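Local coordinates for hydrolase (Rhizobium meliloti, PDB 5HOE), which acts as an octameric carbohydrate acetylesterase of the SGNH (GDSL-like) hydrolase family, probably cleaving acetyl ester bonds, at residues L20-S25 against S85-M90; L98-I103 against D224-L229; K127-V132 against M189-F194; L133-G138 against P144-L149. One frame throughout, in Å; residues are numbered along the deposited sequence.

All four contacts hang on one parallel five-stranded sheet, and they show how a flavodoxin-like SGNH core is dressed on both faces. Interactions 1 and 2 lie on neighbouring strands, joined by backbone hydrogen bonds such as Phe22 N to Ile102 O at 2.8 Å, yet each packs against a helix on a different face; their centres are about 16 Å apart. Interactions 3 and 4, with centres about 10 Å apart, share helix 118-133 and continue the first face, where Ser85 OG of interaction 1 meets Lys127 NZ of interaction 3 at 3.0 Å. Interaction 1 alone reaches the phosphate at Ser25, a probable member of a Ser-His-Asp catalytic triad.

Interaction 1. Residues L20-S25 against S85-M90. With PO4 (phosphate ion), chain E.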
loop_
_atom_site.group_PDB
_atom_site.type_symbol
_atom_site.label_atom_id
_atom_site.label_comp_id
_atom_site.label_asym_id
_atom_site.label_seq_id
_atom_site.Cartn_x
_atom_site.Cartn_y
_atom_site.Cartn_z
ATOM N N LEU A 20 -1.661 17.673 28.747
ATOM C CA LEU A 20 -0.726 17.164 27.753
ATOM C C LEU A 20 -0.285 18.303 26.839
ATOM O O LEU A 20 -1.121 18.992 26.253
ATOM C CB LEU A 20 -1.416 16.083 26.913
ATOM C CG LEU A 20 -0.634 15.585 25.679
ATOM C CD1 LEU A 20 0.652 14.956 26.125
ATOM C CD2 LEU A 20 -1.445 14.605 24.823
ATOM N N CYS A 21 1.028 18.482 26.701
ATOM C CA CYS A 21 1.583 19.546 25.867
ATOM C C CYS A 21 2.182 18.942 24.594
ATOM O O CYS A 21 3.256 18.339 24.628
ATOM C CB CYS A 21 2.623 20.327 26.653
ATOM S SG CYS A 21 1.967 21.076 28.174
ATOM N N PHE A 22 1.480 19.092 23.478
ATOM C CA PHE A 22 1.854 18.447 22.217
ATOM C C PHE A 22 2.449 19.474 21.250
ATOM O O PHE A 22 1.761 20.417 20.847
ATOM C CB PHE A 22 0.618 17.780 21.610
ATOM C CG PHE A 22 0.923 16.787 20.501
ATOM C CD1 PHE A 22 1.636 15.619 20.766
ATOM C CD2 PHE A 22 0.461 16.988 19.208
ATOM C CE1 PHE A 22 1.903 14.708 19.758
ATOM C CE2 PHE A 22 0.731 16.070 18.211
ATOM C CZ PHE A 22 1.436 14.926 18.500
ATOM N N GLY A 23 3.720 19.296 20.880
ATOM C CA GLY A 23 4.381 20.304 20.080
ATOM C C GLY A 23 5.605 19.826 19.320
ATOM O O GLY A 23 5.874 18.618 19.194
ATOM N N ASP A 24 6.362 20.808 18.822
ATOM C CA ASP A 24 7.570 20.623 18.024
ATOM C C ASP A 24 8.793 21.067 18.845
ATOM O O ASP A 24 8.772 20.941 20.077
ATOM C CB ASP A 24 7.402 21.319 16.672
ATOM C CG ASP A 24 7.122 22.806 16.797
ATOM O OD1 ASP A 24 7.527 23.450 17.794
ATOM O OD2 ASP A 24 6.492 23.333 15.864
ATOM N N SER A 25 9.861 21.552 18.173
ATOM C CA SER A 25 11.058 21.981 18.896
ATOM C C SER A 25 10.772 23.103 19.889
ATOM O O SER A 25 11.516 23.262 20.873
ATOM C CB SER A 25 12.141 22.442 17.922
ATOM O OG SER A 25 11.665 23.515 17.119
ATOM N N SER A 85 -0.149 13.923 13.583
ATOM C CA SER A 85 -1.433 13.238 13.608
ATOM C C SER A 85 -1.263 11.712 13.601
ATOM O O SER A 85 -2.207 10.995 13.929
ATOM C CB SER A 85 -2.297 13.705 12.430
ATOM O OG SER A 85 -1.830 13.142 11.205
ATOM N N THR A 86 -0.090 11.206 13.197
ATOM C CA THR A 86 0.154 9.768 13.286
ATOM C C THR A 86 0.324 9.302 14.731
ATOM O O THR A 86 -0.059 8.176 15.065
ATOM C CB THR A 86 1.380 9.412 12.437
ATOM O OG1 THR A 86 1.135 9.783 11.079
ATOM C CG2 THR A 86 1.720 7.913 12.520
ATOM N N TYR A 87 0.927 10.134 15.580
ATOM C CA TYR A 87 1.289 9.811 16.964
ATOM C C TYR A 87 0.252 10.261 17.992
ATOM O O TYR A 87 0.152 9.643 19.059
ATOM C CB TYR A 87 2.628 10.510 17.269
ATOM C CG TYR A 87 3.334 10.345 18.623
ATOM C CD1 TYR A 87 3.035 11.162 19.720
ATOM C CD2 TYR A 87 4.367 9.424 18.770
ATOM C CE1 TYR A 87 3.723 11.026 20.932
ATOM C CE2 TYR A 87 5.053 9.291 19.957
ATOM C CZ TYR A 87 4.739 10.094 21.033
ATOM O OH TYR A 87 5.442 9.929 22.219
ATOM N N LEU A 88 -0.517 11.323 17.721
ATOM C CA LEU A 88 -1.379 11.881 18.765
ATOM C C LEU A 88 -2.405 10.885 19.309
ATOM O O LEU A 88 -2.563 10.812 20.537
ATOM C CB LEU A 88 -2.002 13.202 18.295
ATOM C CG LEU A 88 -2.847 13.952 19.327
ATOM C CD1 LEU A 88 -2.037 14.327 20.564
ATOM C CD2 LEU A 88 -3.439 15.203 18.716
ATOM N N PRO A 89 -3.131 10.112 18.495
ATOM C CA PRO A 89 -4.094 9.166 19.097
ATOM C C PRO A 89 -3.468 8.197 20.083
ATOM O O PRO A 89 -4.013 7.996 21.176
ATOM C CB PRO A 89 -4.731 8.475 17.881
ATOM C CG PRO A 89 -4.617 9.521 16.791
ATOM C CD PRO A 89 -3.258 10.158 17.028
ATOM N N MET A 90 -2.299 7.646 19.753
ATOM C CA MET A 90 -1.564 6.788 20.687
ATOM C C MET A 90 -1.169 7.540 21.965
ATOM O O MET A 90 -1.258 7.000 23.082
ATOM C CB MET A 90 -0.306 6.238 19.980
ATOM C CG MET A 90 -0.567 5.195 18.895
ATOM S SD MET A 90 0.934 4.509 18.126
ATOM C CE MET A 90 1.065 5.398 16.576
HETATM P P PO4 E . 11.759 22.800 14.501
HETATM O O1 PO4 E . 10.634 22.028 15.128
HETATM O O2 PO4 E . 11.305 24.210 14.232
HETATM O O3 PO4 E . 13.086 22.783 15.218
HETATM O O4 PO4 E . 12.206 22.148 13.233
#
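Strand 20-23, carrying Leu20 and Phe22, runs almost antiparallel to helix 85-90, carrying Tyr87 and Leu88: the short axes make an angle of 168° and approach to 10.6 Å. The gap is filled chiefly by Phe22 and Leu88. CD1 of Leu88 sits over the middle of the Phe22 ring, 3.7 Å from its centroid and 6° off the normal, a CH-pi contact. The ring owes its reach to chi1 of -165°, which swings CG to the far side from the backbone N. At the ring's edge, Phe22 CE1 meets Tyr87 CD1 at 3.7 Å. Leu20 CD2 adds a looser touch on Leu88 CD1 at 4.3 Å. This is helix-on-sheet packing in the alpha/beta/alpha core of an SGNH hydrolase, with the strand leading to Ser25, the probable nucleophile. With alanine in place of Phe22, Leu88 CD1 is likely to lose the face it rests on, opening a gap. The Tyr87 hydroxyl is hydrogen-bonded to Glu65, and its ring stacks on Tyr87 of a neighbouring subunit. Ser25 N donates to O1 of a phosphate, probably a crystallisation component, over 3.2 Å; His209 NE2, Asn108 ND2 and Ala69 N also bond this ion, the latter two consistent with an oxyanion hole.

Interaction 2. Residues L98-I103 against D224-L229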
loop_
_atom_site.group_PDB
_atom_site.type_symbol
_atom_site.label_atom_id
_atom_site.label_comp_id
_atom_site.label_asym_id
_atom_site.label_seq_id
_atom_site.Cartn_x
_atom_site.Cartn_y
_atom_site.Cartn_z
ATOM N N LEU A 98 -7.086 12.868 30.983
ATOM C CA LEU A 98 -6.547 14.176 30.633
ATOM C C LEU A 98 -7.649 15.212 30.743
ATOM O O LEU A 98 -8.757 14.997 30.243
ATOM C CB LEU A 98 -5.993 14.192 29.200
ATOM C CG LEU A 98 -4.713 13.395 28.922
ATOM C CD1 LEU A 98 -4.450 13.428 27.442
ATOM C CD2 LEU A 98 -3.523 13.970 29.697
ATOM N N ASP A 99 -7.336 16.341 31.379
ATOM C CA ASP A 99 -8.255 17.468 31.440
ATOM C C ASP A 99 -8.104 18.423 30.262
ATOM O O ASP A 99 -9.090 19.047 29.859
ATOM C CB ASP A 99 -8.055 18.239 32.753
ATOM C CG ASP A 99 -8.338 17.389 33.971
ATOM O OD1 ASP A 99 -7.424 16.670 34.408
ATOM O OD2 ASP A 99 -9.467 17.446 34.494
ATOM N N LEU A 100 -6.905 18.530 29.688
ATOM C CA LEU A 100 -6.615 19.525 28.664
ATOM C C LEU A 100 -5.451 19.035 27.806
ATOM O O LEU A 100 -4.469 18.493 28.330
ATOM C CB LEU A 100 -6.226 20.856 29.315
ATOM C CG LEU A 100 -5.840 21.980 28.345
ATOM C CD1 LEU A 100 -7.018 22.402 27.450
ATOM C CD2 LEU A 100 -5.307 23.188 29.115
ATOM N N VAL A 101 -5.556 19.255 26.495
ATOM C CA VAL A 101 -4.463 19.052 25.558
ATOM C C VAL A 101 -4.145 20.407 24.957
ATOM O O VAL A 101 -5.040 21.071 24.426
ATOM C CB VAL A 101 -4.830 18.041 24.462
ATOM C CG1 VAL A 101 -3.681 17.849 23.504
ATOM C CG2 VAL A 101 -5.210 16.705 25.081
ATOM N N ILE A 102 -2.888 20.838 25.100
ATOM C CA ILE A 102 -2.382 22.067 24.495
ATOM C C ILE A 102 -1.591 21.670 23.256
ATOM O O ILE A 102 -0.676 20.843 23.346
ATOM C CB ILE A 102 -1.484 22.849 25.474
ATOM C CG1 ILE A 102 -2.232 23.106 26.787
ATOM C CG2 ILE A 102 -1.036 24.174 24.844
ATOM C CD1 ILE A 102 -1.406 23.749 27.876
ATOM N N ILE A 103 -1.941 22.245 22.104
ATOM C CA ILE A 103 -1.321 21.906 20.828
ATOM C C ILE A 103 -0.685 23.159 20.257
ATOM O O ILE A 103 -1.396 24.108 19.905
ATOM C CB ILE A 103 -2.334 21.349 19.818
ATOM C CG1 ILE A 103 -3.187 20.239 20.448
ATOM C CG2 ILE A 103 -1.581 20.821 18.611
ATOM C CD1 ILE A 103 -4.266 19.680 19.523
ATOM N N ASP A 224 -1.894 31.185 32.636
ATOM C CA ASP A 224 -3.050 32.030 32.934
ATOM C C ASP A 224 -4.274 31.551 32.173
ATOM O O ASP A 224 -5.385 31.481 32.722
ATOM C CB ASP A 224 -2.757 33.483 32.555
ATOM C CG ASP A 224 -1.678 34.100 33.400
ATOM O OD1 ASP A 224 -1.354 33.520 34.454
ATOM O OD2 ASP A 224 -1.155 35.167 33.007
ATOM N N LYS A 225 -4.081 31.225 30.897
ATOM C CA LYS A 225 -5.157 30.694 30.075
ATOM C C LYS A 225 -5.701 29.393 30.654
ATOM O O LYS A 225 -6.922 29.195 30.713
ATOM C CB LYS A 225 -4.616 30.466 28.668
ATOM C CG LYS A 225 -5.665 30.176 27.659
ATOM C CD LYS A 225 -6.312 31.434 27.155
ATOM C CE LYS A 225 -7.475 31.052 26.283
ATOM N NZ LYS A 225 -8.183 32.238 25.800
ATOM N N VAL A 226 -4.806 28.496 31.091
ATOM C CA VAL A 226 -5.225 27.203 31.632
ATOM C C VAL A 226 -5.996 27.390 32.930
ATOM O O VAL A 226 -7.047 26.774 33.138
ATOM C CB VAL A 226 -4.006 26.291 31.841
ATOM C CG1 VAL A 226 -4.406 24.984 32.527
ATOM C CG2 VAL A 226 -3.335 25.973 30.498
ATOM N N ALA A 227 -5.473 28.220 33.835
ATOM C CA ALA A 227 -6.148 28.443 35.112
ATOM C C ALA A 227 -7.521 29.076 34.929
ATOM O O ALA A 227 -8.430 28.806 35.721
ATOM C CB ALA A 227 -5.292 29.331 36.015
ATOM N N ALA A 228 -7.685 29.923 33.905
ATOM C CA ALA A 228 -8.967 30.580 33.679
ATOM C C ALA A 228 -10.005 29.587 33.194
ATOM O O ALA A 228 -11.203 29.781 33.417
ATOM C CB ALA A 228 -8.793 31.707 32.659
ATOM N N LEU A 229 -9.558 28.513 32.547
ATOM C CA LEU A 229 -10.460 27.476 32.072
ATOM C C LEU A 229 -10.987 26.623 33.219
ATOM O O LEU A 229 -12.131 26.158 33.178
ATOM C CB LEU A 229 -9.694 26.609 31.077
ATOM C CG LEU A 229 -10.460 25.552 30.297
ATOM C CD1 LEU A 229 -11.482 26.206 29.368
ATOM C CD2 LEU A 229 -9.452 24.744 29.530
#
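Leu100 forks against two residues of the C-terminal helix, one branch for each: CD2 goes to Val226 and CD1 to Leu229. The pairing illustrates how a flavodoxin-like alpha/beta/alpha sandwich closes, with helix 212-229, the last in the chain, lying along the sheet over its central strand 100-104. Strand and helix segments run roughly antiparallel, at 153°, and their axes stay 11.3 Å apart, a separation spanned here by Leu100, Ile102, Val226 and Leu229. Leu100 and Val226 slant across one another, and Leu100 CD2 comes within 3.7 Å of Val226 CG2. What lets the leucine reach both residues is its first torsion, 178°, which turns CG to the side of the alpha carbon remote from the main-chain N and presents both methyl branches to the helix. Its CD1 meets Leu229 CD2 at 4.0 Å, again on a slant. Two residues further along the strand, Ile102 comes in from another direction, nearly perpendicular to Val226. Its chain is extended at chi2, 174°, and delivers CD1 to the same Val226 methyl. Val226 CG2 is therefore shared between Leu100 and Ile102, which are alternate residues of the strand and so point to the same face of the sheet. Met52 and Leu56 of helix 48-56 press on Val226 as well, so the two helices cover this face together. The isoleucine's share of the contact is a single methyl pair, Ile102 CD1 to Val226 CG2, at 3.9 Å.

Interaction 3. Residues K127-V132 against M189-F194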
loop_
_atom_site.group_PDB
_atom_site.type_symbol
_atom_site.label_atom_id
_atom_site.label_comp_id
_atom_site.label_asym_id
_atom_site.label_seq_id
_atom_site.Cartn_x
_atom_site.Cartn_y
_atom_site.Cartn_z
ATOM N N LYS A 127 -7.354 18.587 12.226
ATOM C CA LYS A 127 -7.282 17.136 12.362
ATOM C C LYS A 127 -6.875 16.752 13.779
ATOM O O LYS A 127 -7.456 15.833 14.376
ATOM C CB LYS A 127 -6.286 16.562 11.341
ATOM C CG LYS A 127 -6.208 15.062 11.344
ATOM C CD LYS A 127 -5.205 14.550 10.349
ATOM C CE LYS A 127 -5.202 13.030 10.315
ATOM N NZ LYS A 127 -4.135 12.472 9.419
ATOM N N LEU A 128 -5.873 17.441 14.334
ATOM C CA LEU A 128 -5.417 17.124 15.682
ATOM C C LEU A 128 -6.492 17.449 16.714
ATOM O O LEU A 128 -6.719 16.674 17.641
ATOM C CB LEU A 128 -4.114 17.874 15.996
ATOM C CG LEU A 128 -2.929 17.624 15.069
ATOM C CD1 LEU A 128 -1.761 18.543 15.416
ATOM C CD2 LEU A 128 -2.550 16.151 15.136
ATOM N N VAL A 129 -7.177 18.580 16.553
ATOM C CA VAL A 129 -8.239 18.936 17.483
ATOM C C VAL A 129 -9.313 17.852 17.491
ATOM O O VAL A 129 -9.790 17.424 18.552
ATOM C CB VAL A 129 -8.819 20.320 17.137
ATOM C CG1 VAL A 129 -10.034 20.662 18.036
ATOM C CG2 VAL A 129 -7.778 21.403 17.285
ATOM N N GLY A 130 -9.696 17.384 16.302
ATOM C CA GLY A 130 -10.672 16.315 16.198
ATOM C C GLY A 130 -10.226 15.027 16.869
ATOM O O GLY A 130 -11.045 14.304 17.435
ATOM N N GLN A 131 -8.930 14.700 16.787
ATOM C CA GLN A 131 -8.428 13.498 17.449
ATOM C C GLN A 131 -8.583 13.604 18.961
ATOM O O GLN A 131 -8.862 12.607 19.628
ATOM C CB GLN A 131 -6.957 13.258 17.083
ATOM C CG GLN A 131 -6.767 12.760 15.672
ATOM C CD GLN A 131 -5.337 12.668 15.239
ATOM O OE1 GLN A 131 -4.464 13.332 15.789
ATOM N NE2 GLN A 131 -5.086 11.842 14.227
ATOM N N VAL A 132 -8.406 14.798 19.521
ATOM C CA VAL A 132 -8.644 14.961 20.954
ATOM C C VAL A 132 -10.130 14.852 21.268
ATOM O O VAL A 132 -10.539 14.156 22.205
ATOM C CB VAL A 132 -8.055 16.287 21.470
ATOM C CG1 VAL A 132 -8.286 16.392 22.948
ATOM C CG2 VAL A 132 -6.581 16.385 21.151
ATOM N N MET A 189 -14.711 24.923 15.920
ATOM C CA MET A 189 -14.721 23.653 16.637
ATOM C C MET A 189 -15.086 23.803 18.118
ATOM O O MET A 189 -15.156 22.795 18.825
ATOM C CB MET A 189 -13.377 22.927 16.460
ATOM C CG MET A 189 -13.088 22.538 15.025
ATOM S SD MET A 189 -11.678 21.445 14.842
ATOM C CE MET A 189 -12.340 19.891 15.403
ATOM N N LYS A 190 -15.327 25.035 18.588
ATOM C CA LYS A 190 -15.765 25.314 19.960
ATOM C C LYS A 190 -14.727 24.872 21.004
ATOM O O LYS A 190 -15.054 24.293 22.048
ATOM C CB LYS A 190 -17.170 24.752 20.226
ATOM C CG LYS A 190 -18.222 25.141 19.163
ATOM C CD LYS A 190 -18.582 26.637 19.212
ATOM C CE LYS A 190 -19.523 27.080 18.056
ATOM N NZ LYS A 190 -18.827 27.103 16.721
ATOM N N VAL A 191 -13.451 25.164 20.726
ATOM C CA VAL A 191 -12.369 24.915 21.673
ATOM C C VAL A 191 -11.663 26.222 22.021
ATOM O O VAL A 191 -12.058 27.308 21.566
ATOM C CB VAL A 191 -11.380 23.851 21.142
ATOM C CG1 VAL A 191 -12.088 22.507 20.911
ATOM C CG2 VAL A 191 -10.678 24.325 19.872
ATOM N N GLU A 192 -10.611 26.137 22.823
ATOM C CA GLU A 192 -9.950 27.347 23.305
ATOM C C GLU A 192 -8.797 27.726 22.385
ATOM O O GLU A 192 -8.273 26.893 21.653
ATOM C CB GLU A 192 -9.429 27.140 24.726
ATOM C CG GLU A 192 -10.484 26.648 25.731
ATOM C CD GLU A 192 -11.586 27.654 25.992
ATOM O OE1 GLU A 192 -11.311 28.875 26.007
ATOM O OE2 GLU A 192 -12.740 27.224 26.198
ATOM N N PHE A 193 -8.407 29.006 22.432
ATOM C CA PHE A 193 -7.381 29.543 21.545
ATOM C C PHE A 193 -6.469 30.535 22.261
ATOM O O PHE A 193 -6.931 31.353 23.069
ATOM C CB PHE A 193 -7.983 30.270 20.337
ATOM C CG PHE A 193 -6.952 30.955 19.484
ATOM C CD1 PHE A 193 -6.054 30.213 18.731
ATOM C CD2 PHE A 193 -6.868 32.338 19.441
ATOM C CE1 PHE A 193 -5.089 30.825 17.959
ATOM C CE2 PHE A 193 -5.900 32.959 18.665
ATOM C CZ PHE A 193 -5.019 32.196 17.903
ATOM N N PHE A 194 -5.173 30.480 21.924
ATOM C CA PHE A 194 -4.176 31.427 22.431
ATOM C C PHE A 194 -3.163 31.739 21.342
ATOM O O PHE A 194 -2.573 30.823 20.767
ATOM C CB PHE A 194 -3.449 30.888 23.671
ATOM C CG PHE A 194 -2.370 31.803 24.165
ATOM C CD1 PHE A 194 -2.693 33.048 24.685
ATOM C CD2 PHE A 194 -1.027 31.456 24.072
ATOM C CE1 PHE A 194 -1.700 33.907 25.126
ATOM C CE2 PHE A 194 -0.050 32.315 24.510
ATOM C CZ PHE A 194 -0.384 33.537 25.030
#
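The flat group in this contact is the peptide joining Val129 to Gly130, and the methyl of Met189 lies over one of its faces: Met189 CE stands 3.8 Å from Gly130 N, almost straight above it. No aromatic ring bridges the two segments; the rest is aliphatic. Val129 and Met189 reach toward each other tip to tip, with Met189 CE 3.6 Å from Val129 CG1. The thioether sulfur joins in, since Met189 SD is 3.7 Å from the same Val129 CG1. The methionine folds at its last torsion (chi3 75°), and that bend carries the methyl over the helix backbone at Gly130. Val191 supports the valine more distantly, its CG1 lying 4.0 Å from Val129 CG1. Shortening Met189 to an alanine removes the sulfur and methyl and is likely to leave a gap over the Gly130 peptide and one flank of Val129 uncovered. Between Met189 and Val191, Lys190 has positive phi and closes helix 171-189 in a Schellman motif; its NZ is hydrogen-bonded to Ser37 O and Glu35 O of another neighbouring subunit. Val129 also rests on Val150 of the sheet. The contact thus joins two helices at the edge strand 192-195, on one face of the parallel sheet of a flavodoxin-like SGNH fold, just where a helix hands over to the last strand.

Interaction 4. Residues L133-G138 against P144-L149; sequences LTCAGG and PAPKVL
Cys135 O accepts a 3.1 Å hydrogen bond from Gly138 N, closing a type II beta turn just after helix 118-133. Gly137 occupies the third position of that turn with phi 99°, a conformation in which a beta carbon would clash with Ala136 O. Across from the turn, no hydrogen bond links the two segments, and shape does the work. The tightest touch is Cys135 SG on the ring of Pro146, 3.4 Å from Pro146 CD, with CG further back. The sulfur gets there because chi1 of 82° tucks it between the main-chain N and the carbonyl carbon. Here the protein completes a beta-alpha-beta crossover, in which helix 118-133 connects strand 100-104 to its parallel neighbour 147-152, and the incoming stretch 144-146 passes beside the end of the helix before the strand begins. The alpha carbons of Ala136 and Ala145 come within 4.4 Å, with the two CB atoms also 4.4 Å apart. Ala136 CB lies 3.8 Å from Ala145 N, and Ala145 CB sits 3.7 Å from Leu133 O, near the end of the helix. Further along, Leu133 and Val148 meet at about a right angle, and Leu133 CD2 touches Val148 CG2 at 4.1 Å. Val132 also packs on Pro146 and Val148, while Val191 covers both Leu133 and Val148 from the neighbouring strand's side.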
loop_
_atom_site.group_PDB
_atom_site.type_symbol
_atom_site.label_atom_id
_atom_site.label_comp_id
_atom_site.label_asym_id
_atom_site.label_seq_id
_atom_site.Cartn_x
_atom_site.Cartn_y
_atom_site.Cartn_z
ATOM N N LEU A 133 -10.963 15.547 20.501
ATOM C CA LEU A 133 -12.384 15.586 20.818
ATOM C C LEU A 133 -13.055 14.225 20.691
ATOM O O LEU A 133 -14.104 14.007 21.319
ATOM C CB LEU A 133 -13.085 16.593 19.919
ATOM C CG LEU A 133 -12.627 18.041 20.117
ATOM C CD1 LEU A 133 -13.345 18.956 19.144
ATOM C CD2 LEU A 133 -12.860 18.505 21.553
ATOM N N THR A 134 -12.485 13.308 19.910
ATOM C CA THR A 134 -13.087 11.998 19.716
ATOM C C THR A 134 -12.402 10.904 20.525
ATOM O O THR A 134 -12.718 9.727 20.325
ATOM C CB THR A 134 -13.112 11.610 18.234
ATOM O OG1 THR A 134 -11.773 11.479 17.735
ATOM C CG2 THR A 134 -13.862 12.653 17.409
ATOM N N CYS A 135 -11.490 11.258 21.443
ATOM C CA CYS A 135 -10.644 10.263 22.100
ATOM C C CYS A 135 -11.249 9.667 23.367
ATOM O O CYS A 135 -10.590 8.841 24.013
ATOM C CB CYS A 135 -9.256 10.846 22.413
ATOM S SG CYS A 135 -9.125 11.844 23.928
ATOM N N ALA A 136 -12.476 10.036 23.721
ATOM C CA ALA A 136 -13.080 9.566 24.962
ATOM C C ALA A 136 -13.003 8.054 25.042
ATOM O O ALA A 136 -13.233 7.349 24.055
ATOM C CB ALA A 136 -14.549 10.004 25.038
ATOM N N GLY A 137 -12.673 7.559 26.233
ATOM C CA GLY A 137 -12.580 6.130 26.460
ATOM C C GLY A 137 -11.158 5.619 26.409
ATOM O O GLY A 137 -10.788 4.740 27.190
ATOM N N GLY A 138 -10.347 6.158 25.507
ATOM C CA GLY A 138 -9.032 5.573 25.280
ATOM C C GLY A 138 -9.167 4.098 24.976
ATOM O O GLY A 138 -10.004 3.686 24.164
ATOM N N PRO A 144 -13.653 11.005 30.092
ATOM C CA PRO A 144 -14.195 11.865 29.034
ATOM C C PRO A 144 -13.104 12.451 28.147
ATOM O O PRO A 144 -11.912 12.414 28.453
ATOM C CB PRO A 144 -14.871 12.994 29.821
ATOM C CG PRO A 144 -14.050 13.102 31.055
ATOM C CD PRO A 144 -13.696 11.669 31.405
ATOM N N ALA A 145 -13.548 13.023 27.039
ATOM C CA ALA A 145 -12.629 13.751 26.183
ATOM C C ALA A 145 -12.081 14.986 26.906
ATOM O O ALA A 145 -12.825 15.687 27.615
ATOM C CB ALA A 145 -13.311 14.183 24.887
ATOM N N PRO A 146 -10.792 15.282 26.735
ATOM C CA PRO A 146 -10.214 16.514 27.280
ATOM C C PRO A 146 -10.725 17.738 26.545
ATOM O O PRO A 146 -11.218 17.658 25.419
ATOM C CB PRO A 146 -8.712 16.354 26.988
ATOM C CG PRO A 146 -8.512 14.992 26.476
ATOM C CD PRO A 146 -9.805 14.504 25.970
ATOM N N LYS A 147 -10.550 18.894 27.186
ATOM C CA LYS A 147 -10.631 20.163 26.478
ATOM C C LYS A 147 -9.372 20.360 25.626
ATOM O O LYS A 147 -8.363 19.650 25.775
ATOM C CB LYS A 147 -10.790 21.314 27.477
ATOM C CG LYS A 147 -12.118 21.281 28.237
ATOM C CD LYS A 147 -12.207 22.383 29.271
ATOM C CE LYS A 147 -13.645 22.548 29.786
ATOM N NZ LYS A 147 -14.192 21.265 30.299
ATOM N N VAL A 148 -9.427 21.345 24.724
ATOM C CA VAL A 148 -8.348 21.610 23.776
ATOM C C VAL A 148 -7.995 23.092 23.831
ATOM O O VAL A 148 -8.882 23.955 23.769
ATOM C CB VAL A 148 -8.723 21.218 22.330
ATOM C CG1 VAL A 148 -7.573 21.529 21.373
ATOM C CG2 VAL A 148 -9.061 19.746 22.254
ATOM N N LEU A 149 -6.698 23.391 23.917
ATOM C CA LEU A 149 -6.201 24.749 23.729
ATOM C C LEU A 149 -5.309 24.744 22.493
ATOM O O LEU A 149 -4.230 24.146 22.507
ATOM C CB LEU A 149 -5.449 25.235 24.960
ATOM C CG LEU A 149 -4.772 26.602 24.830
ATOM C CD1 LEU A 149 -5.774 27.732 24.536
ATOM C CD2 LEU A 149 -3.961 26.899 26.084
#